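Local coordinates for protein beta-N-acetylhexosaminidase (Bacteroides fragilis, PDB 4PYS) that probably releases terminal N-acetylhexosamine residues from the non-reducing ends of glycans by hydrolysis, as a glycoside hydrolase of family 20, at residues R44-E48 / K49-E53; V146-I149 / K150-D154; S202-E205 / V206-I209; E443-I446 / D447-V450; L478-Q481 / L482-Q486. All blocks are in the same frame, centred on the assembly; numbering follows the deposited sequence.

All five contacts are local, made by residues a few positions apart in helices or at their ends, yet they sit differently in the fold. Contact 4 is the most buried, and its arginines grip backbone carbonyls; contacts 1, 2, 3 and 5 are partly buried, each with an inner apolar and an outer polar side. Contacts 2 and 3 lie on two neighbouring helices of the catalytic domain and touch through Lys150 and Glu208 and through isoleucines; contact 4 meets contact 2 through Tyr152 and Asp447. Contact 1 lies in the family 20 domain 2 region and reaches contact 2 by the salt bridge of Lys49 with Asp154. Contact 5, on helix 470-486, touches none of the others.

Contact 1: residues R44-E48 / K49-E53; sequences RLFYE and KLVPE
Leu45 begins the contact by laying its CD1 methyl against the aliphatic part of Lys49, 3.7 Å from Lys49 CG, while its carbonyl accepts the helical bond from Lys49 N. Phe46 follows, and its carbonyl does double duty: Leu50 N (2.9 Å from Phe46 O) and Val51 N (3.2 Å from Phe46 O) reach the oxygen from opposite faces of its plane as the chain leaves the helix. The Phe46 ring, with CG anti to the backbone N (chi1 179°), lies beside this exit. Leu50 CB sits over one face, offset toward the rim, and Leu50 CD1 comes to 3.5 Å from Phe46 CD1; Val51 runs alongside, with CB near Phe46 CE2. A flat, greasy ring suits a place that Met33, Val56 and Trp69 also line.

Tyr47 meets the returning chain. Its CA points a nearly straight C-H at the carbonyl of Val51, 3.1 Å from Tyr47 CA to Val51 O. Glu53 CB stands over the centre of the Tyr47 ring, 3.6 Å from the centroid, and the Glu53 carboxylate lies nearly parallel to the ring, 17° between planes. The Tyr47 hydroxyl is hydrogen-bonded to Trp58 NE1. Glu48, extended, offers the anti lone pair of OE2 to Lys49 NZ at 3.1 Å.

That salt bridge is shared at both ends, since Lys49 also pairs with Asp154 and Glu48 with Arg216. The buried Phe46 ring therefore packs the inner side of the turn, Tyr47 and Glu53 close its outer side, and linked charges tie the helix end to the catalytic domain.

Contact 2: residues V146-I149 / K150-D154; sequences VSTI and KKYID
Helix 146-158 is the helix of a beta-alpha-beta unit in the catalytic barrel, between strands 132-138 and 163-170, and its first turns are joined here by i to i+4 pairs. Lys150 N donates to Val146 O at 2.9 Å and Ile153 N to Ile149 O at 3.0 Å, both nearly straight. On the buried side, Ile149 and Ile153 lie aslant to each other, with Ile149 CG2 3.9 Å from Ile153 CD1; branched aliphatic chains fill such a helix-sheet interface well. Thr148 and Tyr152 run side by side in the same direction. Because Thr148 CG2 is anti to the backbone N, the methyl meets the ring, 3.6 Å from Tyr152 CE2, and OG1 is turned to Glu443. The same ring lies close to the backbone, with Tyr152 CD2 3.1 Å from Thr148 O, while its hydroxyl is bonded to Asp447. Threonine and tyrosine thus each combine an apolar contact along the helix with a polar end.

Lys150 stretches out fully, its CE passing Val146 CG1 at 3.9 Å before NZ pairs with Glu208. Lys151 is likewise extended and carries its charge to Asp447. Ile149 packs on Phe164 and Trp166 of strand 163-170 and on Leu137 of strand 132-138; Ile153 faces Ile209 of helix 203-214, and Tyr152 leans on Phe135 and on Ile446, just ahead of helix 447-450.

Contact 3: residues S202-E205 / V206-I209; sequences SQEE and VKEI
Two torsions bring the capping groups together: Ser202 chi1 of 66° turns OG toward the first turn, and Glu205 chi1 of -71° puts CG beside its own backbone N, from where the extended chain reaches back to Ser202 N. The result is a reciprocal capping box. Glu205 N donates to Ser202 OG at 3.1 Å, and Ser202 N returns a nearly straight bond (169°) to the anti lone pair of Glu205 OE1, 2.8 Å away. Serine suits the N-cap because its short hydroxyl can reach an amide N-H of the first turn, and glutamate three places on is just long enough to close the box.

Across the junction, the backbone ladder takes over. Val206 N bonds to Ser202 O at 3.0 Å, and Ile209 N to Glu205 O at 2.9 Å. Val206 CG2 lies beside the helix backbone, 3.4 Å from Ser202 O, and the valine faces Ile176 and Phe281. Ile209 folds over the carbonyl of Glu205, its CD1 3.5 Å from Glu205 O, on the side that faces helix 146-158. Glu204 and Lys207 lie along the outer side with Glu204 OE2 5.1 Å from Lys207 NZ, too far for a salt bridge.

Acidic side chains at a helix N-terminus should be favoured by the helix dipole. Glu205 adds direct bonding to that effect, whereas Glu208, a turn later, turns to the neighbouring helix.

Contact 4: residues E443-I446 / D447-V450; sequences ESMI and DRRV
Met445, present as selenomethionine, and Arg449 run side by side in the same direction, and Met445 also passes Arg448 at a slant, so one apolar chain serves two guanidinium groups. Its CE methyl lies 3.4 Å from Arg449 NH2, and its CG stands over a face of the Arg448 guanidinium, offset toward the rim. Both arginines reach back to carbonyls of the residues just ahead of the helix. Arg448 CG takes the crowded position between the backbone N and the carbonyl carbon (chi1 74°), and a bend at chi3 brings NH2 to Ser444 O at 3.0 Å. That oxygen lies in the guanidinium plane, but the donor stands above the carbonyl plane. A water, 2.9 Å from Ser444 O, links this carbonyl to Arg448 N and NE. Arg449 is extended from CG to NE and delivers NH1 to Met445 O, 3.0 Å away and tilted from the guanidinium plane.

Ile446 and Val450 point the same way, with Ile446 CG2 3.7 Å from Val450 CG2, forming an apolar side against Leu435, with Val450 also on Met155. Ile446 O accepts from both Val450 N, in its plane, and Arg449 N, above it. A second water joins Glu443 O to Asp447 N.

Long, flexible arginines suit this place because they also reach the chain terminus: Arg448 pairs with the Asp506 carboxylate, and Arg449 bonds to Trp505 O. The arrangement is the entry to short helix 447-450, which follows strand 428-435 of the TIM barrel, with waters and arginines binding the carbonyls ahead of it.

Contact 5: residues L478-Q481 / L482-Q486; sequences LSKQ and LWFEQ
Gln481 and Glu485, one turn apart, lie side by side and are joined by an almost perfectly straight bond, Gln481 NE2 to Glu485 OE2 at 3.0 Å (177°). The acceptor lies in the amide plane of Gln481, but the carboxylate is met from above its own plane, the two groups being turned 52° apart. Such polar, flexible chains suit the outer side of a helix. On the inner side, Lys480 crosses Phe484 at about a right angle, its CG 3.6 Å from Phe484 CE2; the bend at chi2 (63°) then carries NZ away to the carbonyls of Ile10 and Gln108. Lys480 NZ also lies 5.2 Å from the centroid of the Trp483 five-membered ring, at most a weak cation-pi attraction.

Behind these groups, Phe484 N bonds to Lys480 O, and Glu485 N to Gln481 O at 2.9 Å. The helix is kinked just before, and a water takes the place of a direct bond there, accepting from Trp483 N and donating to Ser479 O, 2.9 Å from each.

Trp483 rests on Arg107 and Gln108 of helix 96-109 and, with Phe484, on Met158 of helix 146-158, while Phe491 touches Gln481, Phe484 and Glu485.

Contact 1: residues R44-E48 / K49-E53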
# COMPACT_ATOMS: atom_id res chain seq x y z
N ARG A 44 16.23 3.69 -13.76
CA ARG A 44 15.08 3.74 -14.66
C ARG A 44 14.09 4.82 -14.23
O ARG A 44 13.47 5.48 -15.08
CB ARG A 44 14.41 2.37 -14.76
CG ARG A 44 15.15 1.39 -15.66
CD ARG A 44 14.36 0.11 -15.88
NE ARG A 44 14.65 -0.90 -14.86
CZ ARG A 44 15.66 -1.76 -14.92
NH1 ARG A 44 16.49 -1.73 -15.96
NH2 ARG A 44 15.85 -2.64 -13.95
N LEU A 45 13.95 5.02 -12.92
CA LEU A 45 13.06 6.07 -12.41
C LEU A 45 13.61 7.46 -12.74
O LEU A 45 12.86 8.37 -13.09
CB LEU A 45 12.85 5.93 -10.90
CG LEU A 45 11.86 6.90 -10.26
CD1 LEU A 45 10.45 6.69 -10.82
CD2 LEU A 45 11.84 6.75 -8.73
N PHE A 46 14.93 7.61 -12.61
CA PHE A 46 15.57 8.87 -12.94
C PHE A 46 15.37 9.21 -14.42
O PHE A 46 15.04 10.35 -14.77
CB PHE A 46 17.08 8.80 -12.62
CG PHE A 46 17.82 10.06 -12.95
CD1 PHE A 46 17.89 11.10 -12.03
CD2 PHE A 46 18.44 10.21 -14.19
CE1 PHE A 46 18.55 12.27 -12.33
CE2 PHE A 46 19.11 11.39 -14.50
CZ PHE A 46 19.17 12.42 -13.57
N TYR A 47 15.56 8.22 -15.29
CA TYR A 47 15.40 8.45 -16.73
C TYR A 47 13.95 8.82 -17.07
O TYR A 47 13.68 9.61 -17.97
CB TYR A 47 15.81 7.22 -17.54
CG TYR A 47 17.29 6.87 -17.48
CD1 TYR A 47 18.26 7.86 -17.32
CD2 TYR A 47 17.71 5.55 -17.59
CE1 TYR A 47 19.60 7.53 -17.27
CE2 TYR A 47 19.04 5.22 -17.54
CZ TYR A 47 19.99 6.21 -17.38
OH TYR A 47 21.32 5.88 -17.33
N GLU A 48 13.02 8.24 -16.34
CA GLU A 48 11.61 8.47 -16.59
C GLU A 48 11.12 9.83 -16.09
O GLU A 48 10.27 10.47 -16.72
CB GLU A 48 10.79 7.35 -15.94
CG GLU A 48 9.30 7.44 -16.18
CD GLU A 48 8.54 6.37 -15.42
OE1 GLU A 48 8.88 5.17 -15.56
OE2 GLU A 48 7.60 6.73 -14.69
N LYS A 49 11.66 10.29 -14.97
CA LYS A 49 11.07 11.44 -14.27
C LYS A 49 11.89 12.72 -14.38
O LYS A 49 11.35 13.82 -14.23
CB LYS A 49 10.85 11.11 -12.79
CG LYS A 49 9.93 9.92 -12.50
CD LYS A 49 8.53 10.11 -13.09
CE LYS A 49 7.54 9.10 -12.48
NZ LYS A 49 6.23 9.05 -13.25
N LEU A 50 13.19 12.59 -14.64
CA LEU A 50 14.09 13.75 -14.59
C LEU A 50 14.85 14.02 -15.89
O LEU A 50 14.66 15.06 -16.53
CB LEU A 50 15.06 13.61 -13.42
CG LEU A 50 14.41 13.73 -12.04
CD1 LEU A 50 15.33 13.26 -10.93
CD2 LEU A 50 14.00 15.18 -11.82
N VAL A 51 15.73 13.10 -16.28
CA VAL A 51 16.56 13.28 -17.48
C VAL A 51 16.58 11.98 -18.28
O VAL A 51 16.99 10.95 -17.76
CB VAL A 51 18.02 13.60 -17.10
CG1 VAL A 51 18.88 13.81 -18.36
CG2 VAL A 51 18.09 14.82 -16.20
N PRO A 52 16.15 12.04 -19.55
CA PRO A 52 16.15 10.86 -20.42
C PRO A 52 17.56 10.29 -20.57
O PRO A 52 18.51 11.07 -20.64
CB PRO A 52 15.71 11.42 -21.78
CG PRO A 52 15.06 12.73 -21.49
CD PRO A 52 15.76 13.27 -20.28
N GLU A 53 17.68 8.97 -20.65
CA GLU A 53 18.99 8.34 -20.83
C GLU A 53 19.78 8.92 -22.01
O GLU A 53 21.01 8.97 -21.97
CB GLU A 53 18.82 6.82 -20.97
CG GLU A 53 20.13 6.05 -21.17
CD GLU A 53 19.98 4.56 -20.93
OE1 GLU A 53 18.84 4.09 -20.75
OE2 GLU A 53 21.01 3.85 -20.92

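Contact 2: residues V146-I149 / K150-D154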
# COMPACT_ATOMS: atom_id res chain seq x y z
N VAL A 146 -4.21 -2.46 -16.00
CA VAL A 146 -2.82 -2.50 -15.55
C VAL A 146 -2.21 -1.10 -15.47
O VAL A 146 -1.49 -0.79 -14.51
CB VAL A 146 -1.97 -3.40 -16.47
CG1 VAL A 146 -0.49 -3.23 -16.18
CG2 VAL A 146 -2.38 -4.85 -16.30
N SER A 147 -2.51 -0.24 -16.44
CA SER A 147 -1.94 1.12 -16.41
C SER A 147 -2.42 1.91 -15.19
O SER A 147 -1.73 2.80 -14.70
CB SER A 147 -2.26 1.88 -17.70
OG SER A 147 -3.65 1.98 -17.91
N THR A 148 -3.61 1.56 -14.69
CA THR A 148 -4.16 2.21 -13.50
C THR A 148 -3.53 1.67 -12.22
O THR A 148 -3.25 2.43 -11.29
CB THR A 148 -5.70 2.11 -13.46
OG1 THR A 148 -6.25 2.79 -14.59
CG2 THR A 148 -6.26 2.72 -12.18
N ILE A 149 -3.29 0.36 -12.17
CA ILE A 149 -2.51 -0.19 -11.07
C ILE A 149 -1.14 0.51 -11.02
O ILE A 149 -0.68 0.93 -9.95
CB ILE A 149 -2.30 -1.71 -11.21
CG1 ILE A 149 -3.66 -2.44 -11.28
CG2 ILE A 149 -1.44 -2.24 -10.06
CD1 ILE A 149 -4.47 -2.33 -9.99
N LYS A 150 -0.50 0.66 -12.18
CA LYS A 150 0.80 1.35 -12.22
C LYS A 150 0.71 2.79 -11.73
O LYS A 150 1.60 3.26 -11.03
CB LYS A 150 1.36 1.33 -13.65
CG LYS A 150 1.87 -0.04 -14.08
CD LYS A 150 2.38 0.01 -15.51
CE LYS A 150 2.94 -1.33 -15.93
NZ LYS A 150 3.41 -1.26 -17.35
N LYS A 151 -0.38 3.48 -12.07
CA LYS A 151 -0.57 4.87 -11.64
C LYS A 151 -0.54 5.00 -10.13
O LYS A 151 0.04 5.95 -9.59
CB LYS A 151 -1.91 5.40 -12.18
CG LYS A 151 -2.37 6.72 -11.53
CD LYS A 151 -3.62 7.27 -12.21
CE LYS A 151 -4.11 8.57 -11.53
NZ LYS A 151 -5.32 9.14 -12.24
N TYR A 152 -1.14 4.05 -9.43
CA TYR A 152 -1.17 4.15 -7.96
C TYR A 152 0.08 3.63 -7.29
O TYR A 152 0.44 4.08 -6.20
CB TYR A 152 -2.48 3.55 -7.41
CG TYR A 152 -3.62 4.40 -7.89
CD1 TYR A 152 -3.78 5.70 -7.41
CD2 TYR A 152 -4.49 3.95 -8.87
CE1 TYR A 152 -4.79 6.51 -7.88
CE2 TYR A 152 -5.51 4.76 -9.34
CZ TYR A 152 -5.66 6.03 -8.84
OH TYR A 152 -6.67 6.83 -9.33
N ILE A 153 0.78 2.71 -7.96
CA ILE A 153 2.11 2.33 -7.50
C ILE A 153 3.05 3.53 -7.65
O ILE A 153 3.84 3.86 -6.76
CB ILE A 153 2.63 1.14 -8.32
CG1 ILE A 153 1.87 -0.12 -7.91
CG2 ILE A 153 4.16 0.99 -8.15
CD1 ILE A 153 2.16 -1.35 -8.78
N ASP A 154 2.95 4.20 -8.80
CA ASP A 154 3.75 5.40 -9.03
C ASP A 154 3.42 6.47 -7.99
O ASP A 154 4.31 7.17 -7.49
CB ASP A 154 3.48 5.92 -10.45
CG ASP A 154 4.57 6.83 -10.97
OD1 ASP A 154 5.77 6.52 -10.78
OD2 ASP A 154 4.22 7.87 -11.57

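Contact 3: residues S202-E205 / V206-I209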
# COMPACT_ATOMS: atom_id res chain seq x y z
N SER A 202 -3.09 -11.58 -15.18
CA SER A 202 -2.41 -12.82 -15.53
C SER A 202 -1.06 -12.84 -14.84
O SER A 202 -0.61 -11.81 -14.34
CB SER A 202 -2.19 -12.90 -17.04
OG SER A 202 -1.29 -11.88 -17.44
N GLN A 203 -0.41 -14.00 -14.80
CA GLN A 203 0.89 -14.06 -14.14
C GLN A 203 1.91 -13.17 -14.86
O GLN A 203 2.78 -12.59 -14.21
CB GLN A 203 1.35 -15.52 -14.00
CG GLN A 203 0.33 -16.32 -13.19
CD GLN A 203 0.91 -17.56 -12.51
OE1 GLN A 203 1.96 -18.07 -12.89
NE2 GLN A 203 0.20 -18.05 -11.49
N GLU A 204 1.77 -13.05 -16.18
CA GLU A 204 2.63 -12.17 -16.97
C GLU A 204 2.45 -10.70 -16.59
O GLU A 204 3.43 -9.97 -16.42
CB GLU A 204 2.34 -12.34 -18.47
CG GLU A 204 3.29 -13.29 -19.16
CD GLU A 204 4.74 -12.88 -18.96
OE1 GLU A 204 5.09 -11.74 -19.32
OE2 GLU A 204 5.51 -13.70 -18.43
N GLU A 205 1.20 -10.27 -16.47
CA GLU A 205 0.90 -8.91 -16.01
C GLU A 205 1.43 -8.63 -14.60
O GLU A 205 1.94 -7.54 -14.32
CB GLU A 205 -0.61 -8.64 -16.08
CG GLU A 205 -1.14 -8.51 -17.51
CD GLU A 205 -2.67 -8.54 -17.59
OE1 GLU A 205 -3.30 -9.30 -16.82
OE2 GLU A 205 -3.23 -7.83 -18.45
N VAL A 206 1.32 -9.62 -13.71
CA VAL A 206 1.86 -9.47 -12.37
C VAL A 206 3.36 -9.28 -12.42
O VAL A 206 3.91 -8.45 -11.71
CB VAL A 206 1.50 -10.68 -11.48
CG1 VAL A 206 2.31 -10.66 -10.18
CG2 VAL A 206 0.01 -10.68 -11.18
N LYS A 207 4.04 -10.05 -13.27
CA LYS A 207 5.48 -9.91 -13.43
C LYS A 207 5.84 -8.49 -13.88
O LYS A 207 6.80 -7.91 -13.37
CB LYS A 207 6.03 -10.93 -14.44
CG LYS A 207 7.55 -10.96 -14.47
CD LYS A 207 8.04 -11.94 -15.52
CE LYS A 207 9.55 -11.97 -15.55
NZ LYS A 207 10.07 -12.06 -16.95
N GLU A 208 5.07 -7.95 -14.82
CA GLU A 208 5.27 -6.58 -15.29
C GLU A 208 5.09 -5.58 -14.14
O GLU A 208 5.90 -4.68 -13.95
CB GLU A 208 4.28 -6.26 -16.42
CG GLU A 208 4.37 -4.84 -16.98
CD GLU A 208 3.31 -4.53 -18.03
OE1 GLU A 208 2.47 -5.41 -18.33
OE2 GLU A 208 3.31 -3.40 -18.56
N ILE A 209 4.02 -5.76 -13.38
CA ILE A 209 3.72 -4.89 -12.24
C ILE A 209 4.79 -4.95 -11.16
O ILE A 209 5.20 -3.92 -10.61
CB ILE A 209 2.32 -5.20 -11.70
CG1 ILE A 209 1.27 -4.59 -12.64
CG2 ILE A 209 2.14 -4.68 -10.29
CD1 ILE A 209 -0.09 -5.23 -12.55

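Contact 4: residues E443-I446 / D447-V450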
# COMPACT_ATOMS: atom_id res chain seq x y z
N GLU A 443 -12.77 3.42 -12.03
CA GLU A 443 -11.45 4.07 -12.07
C GLU A 443 -11.54 5.60 -12.06
O GLU A 443 -10.71 6.28 -11.44
CB GLU A 443 -10.68 3.64 -13.33
CG GLU A 443 -10.29 2.16 -13.34
CD GLU A 443 -9.38 1.82 -14.50
OE1 GLU A 443 -8.65 2.72 -14.97
OE2 GLU A 443 -9.38 0.66 -14.94
N SER A 444 -12.53 6.14 -12.77
CA SER A 444 -12.69 7.60 -12.88
C SER A 444 -13.10 8.26 -11.56
O SER A 444 -13.12 9.49 -11.44
CB SER A 444 -13.73 7.93 -13.94
OG SER A 444 -15.01 7.45 -13.56
N MSE A 445 -13.43 7.43 -10.57
CA MSE A 445 -13.93 7.90 -9.27
C MSE A 445 -12.89 7.83 -8.18
O MSE A 445 -13.11 8.29 -7.05
CB MSE A 445 -15.17 7.10 -8.87
CG MSE A 445 -16.37 7.37 -9.73
SE MSE A 445 -17.77 6.04 -9.46
CE MSE A 445 -18.00 6.23 -7.60
N ILE A 446 -11.72 7.28 -8.51
CA ILE A 446 -10.72 7.06 -7.48
C ILE A 446 -10.02 8.33 -6.98
O ILE A 446 -9.96 8.57 -5.77
CB ILE A 446 -9.67 6.02 -7.93
CG1 ILE A 446 -10.35 4.67 -8.18
CG2 ILE A 446 -8.57 5.88 -6.88
CD1 ILE A 446 -9.42 3.59 -8.78
N ASP A 447 -9.49 9.15 -7.89
CA ASP A 447 -8.66 10.29 -7.48
C ASP A 447 -9.39 11.28 -6.55
O ASP A 447 -8.78 11.82 -5.63
CB ASP A 447 -8.13 11.06 -8.70
CG ASP A 447 -6.97 10.35 -9.37
OD1 ASP A 447 -6.45 9.37 -8.80
OD2 ASP A 447 -6.59 10.79 -10.48
N ARG A 448 -10.68 11.51 -6.78
CA ARG A 448 -11.38 12.53 -5.99
C ARG A 448 -11.56 12.09 -4.55
O ARG A 448 -11.82 12.91 -3.66
CB ARG A 448 -12.73 12.88 -6.62
CG ARG A 448 -13.80 11.82 -6.44
CD ARG A 448 -15.00 12.11 -7.31
NE ARG A 448 -14.81 11.63 -8.68
CZ ARG A 448 -15.78 11.56 -9.58
NH1 ARG A 448 -17.00 11.97 -9.26
NH2 ARG A 448 -15.54 11.09 -10.80
N ARG A 449 -11.41 10.79 -4.30
CA ARG A 449 -11.41 10.24 -2.94
C ARG A 449 -10.01 10.22 -2.34
O ARG A 449 -9.80 10.54 -1.17
CB ARG A 449 -11.95 8.80 -2.98
CG ARG A 449 -13.46 8.69 -3.18
CD ARG A 449 -13.82 7.35 -3.83
NE ARG A 449 -15.27 7.15 -3.81
CZ ARG A 449 -16.12 7.78 -4.61
NH1 ARG A 449 -15.68 8.65 -5.52
NH2 ARG A 449 -17.42 7.55 -4.51
N VAL A 450 -9.03 9.84 -3.16
CA VAL A 450 -7.67 9.68 -2.68
C VAL A 450 -6.99 11.02 -2.35
O VAL A 450 -6.36 11.15 -1.30
CB VAL A 450 -6.84 8.89 -3.69
CG1 VAL A 450 -5.37 8.87 -3.28
CG2 VAL A 450 -7.39 7.45 -3.79
O HOH W 1 -9.93 8.80 -10.64
O HOH W 2 -11.96 11.14 -9.40

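Contact 5: residues L478-Q481 / L482-Q486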
# COMPACT_ATOMS: atom_id res chain seq x y z
N LEU A 478 -2.05 23.19 -1.04
CA LEU A 478 -2.57 24.06 -2.09
C LEU A 478 -1.47 24.54 -3.04
O LEU A 478 -1.70 24.70 -4.24
CB LEU A 478 -3.30 25.25 -1.47
CG LEU A 478 -4.52 24.90 -0.63
CD1 LEU A 478 -5.19 26.18 -0.15
CD2 LEU A 478 -5.52 24.04 -1.43
N SER A 479 -0.27 24.77 -2.51
CA SER A 479 0.85 25.26 -3.30
C SER A 479 1.41 24.20 -4.24
O SER A 479 2.00 24.53 -5.28
CB SER A 479 1.97 25.75 -2.39
OG SER A 479 1.53 26.88 -1.67
N LYS A 480 1.24 22.94 -3.87
CA LYS A 480 1.77 21.84 -4.67
C LYS A 480 0.70 21.24 -5.58
O LYS A 480 1.02 20.41 -6.44
CB LYS A 480 2.35 20.76 -3.74
CG LYS A 480 3.54 20.02 -4.30
CD LYS A 480 4.71 20.97 -4.51
CE LYS A 480 5.84 20.29 -5.23
NZ LYS A 480 6.93 21.24 -5.54
N GLN A 481 -0.55 21.65 -5.39
CA GLN A 481 -1.68 21.00 -6.07
C GLN A 481 -1.53 20.90 -7.59
O GLN A 481 -1.72 19.81 -8.15
CB GLN A 481 -3.00 21.70 -5.72
CG GLN A 481 -4.21 21.12 -6.48
CD GLN A 481 -5.52 21.79 -6.08
OE1 GLN A 481 -5.57 22.55 -5.12
NE2 GLN A 481 -6.57 21.50 -6.83
N LEU A 482 -1.21 22.00 -8.26
CA LEU A 482 -1.14 21.94 -9.72
C LEU A 482 -0.01 21.01 -10.18
O LEU A 482 -0.16 20.30 -11.18
CB LEU A 482 -1.02 23.33 -10.33
CG LEU A 482 -1.28 23.48 -11.83
CD1 LEU A 482 -2.51 22.71 -12.29
CD2 LEU A 482 -1.42 24.95 -12.16
N TRP A 483 1.11 20.99 -9.45
CA TRP A 483 2.18 20.05 -9.79
C TRP A 483 1.69 18.60 -9.71
O TRP A 483 1.98 17.80 -10.59
CB TRP A 483 3.43 20.23 -8.91
CG TRP A 483 4.56 19.28 -9.35
CD1 TRP A 483 5.44 19.49 -10.38
CD2 TRP A 483 4.86 17.98 -8.81
NE1 TRP A 483 6.28 18.40 -10.51
CE2 TRP A 483 5.95 17.47 -9.56
CE3 TRP A 483 4.34 17.22 -7.77
CZ2 TRP A 483 6.52 16.21 -9.28
CZ3 TRP A 483 4.89 15.96 -7.50
CH2 TRP A 483 5.97 15.48 -8.26
N PHE A 484 0.94 18.27 -8.66
CA PHE A 484 0.41 16.92 -8.54
C PHE A 484 -0.56 16.64 -9.66
O PHE A 484 -0.61 15.53 -10.20
CB PHE A 484 -0.28 16.72 -7.20
CG PHE A 484 0.67 16.49 -6.04
CD1 PHE A 484 1.55 15.43 -6.06
CD2 PHE A 484 0.65 17.33 -4.93
CE1 PHE A 484 2.42 15.19 -4.99
CE2 PHE A 484 1.52 17.11 -3.86
CZ PHE A 484 2.41 16.05 -3.89
N GLU A 485 -1.36 17.64 -10.02
CA GLU A 485 -2.30 17.44 -11.12
C GLU A 485 -1.58 17.18 -12.43
O GLU A 485 -2.04 16.38 -13.25
CB GLU A 485 -3.30 18.61 -11.23
CG GLU A 485 -4.22 18.65 -10.01
CD GLU A 485 -5.48 19.48 -10.19
OE1 GLU A 485 -5.75 19.95 -11.32
OE2 GLU A 485 -6.20 19.64 -9.17
N GLN A 486 -0.44 17.83 -12.62
CA GLN A 486 0.34 17.64 -13.84
C GLN A 486 0.96 16.24 -13.90
O GLN A 486 1.37 15.80 -14.97
CB GLN A 486 1.43 18.70 -13.96
CG GLN A 486 0.87 20.09 -14.29
CD GLN A 486 1.95 21.15 -14.33
OE1 GLN A 486 2.98 21.05 -13.67
NE2 GLN A 486 1.71 22.19 -15.11
O HOH W 3 1.92 23.37 -7.95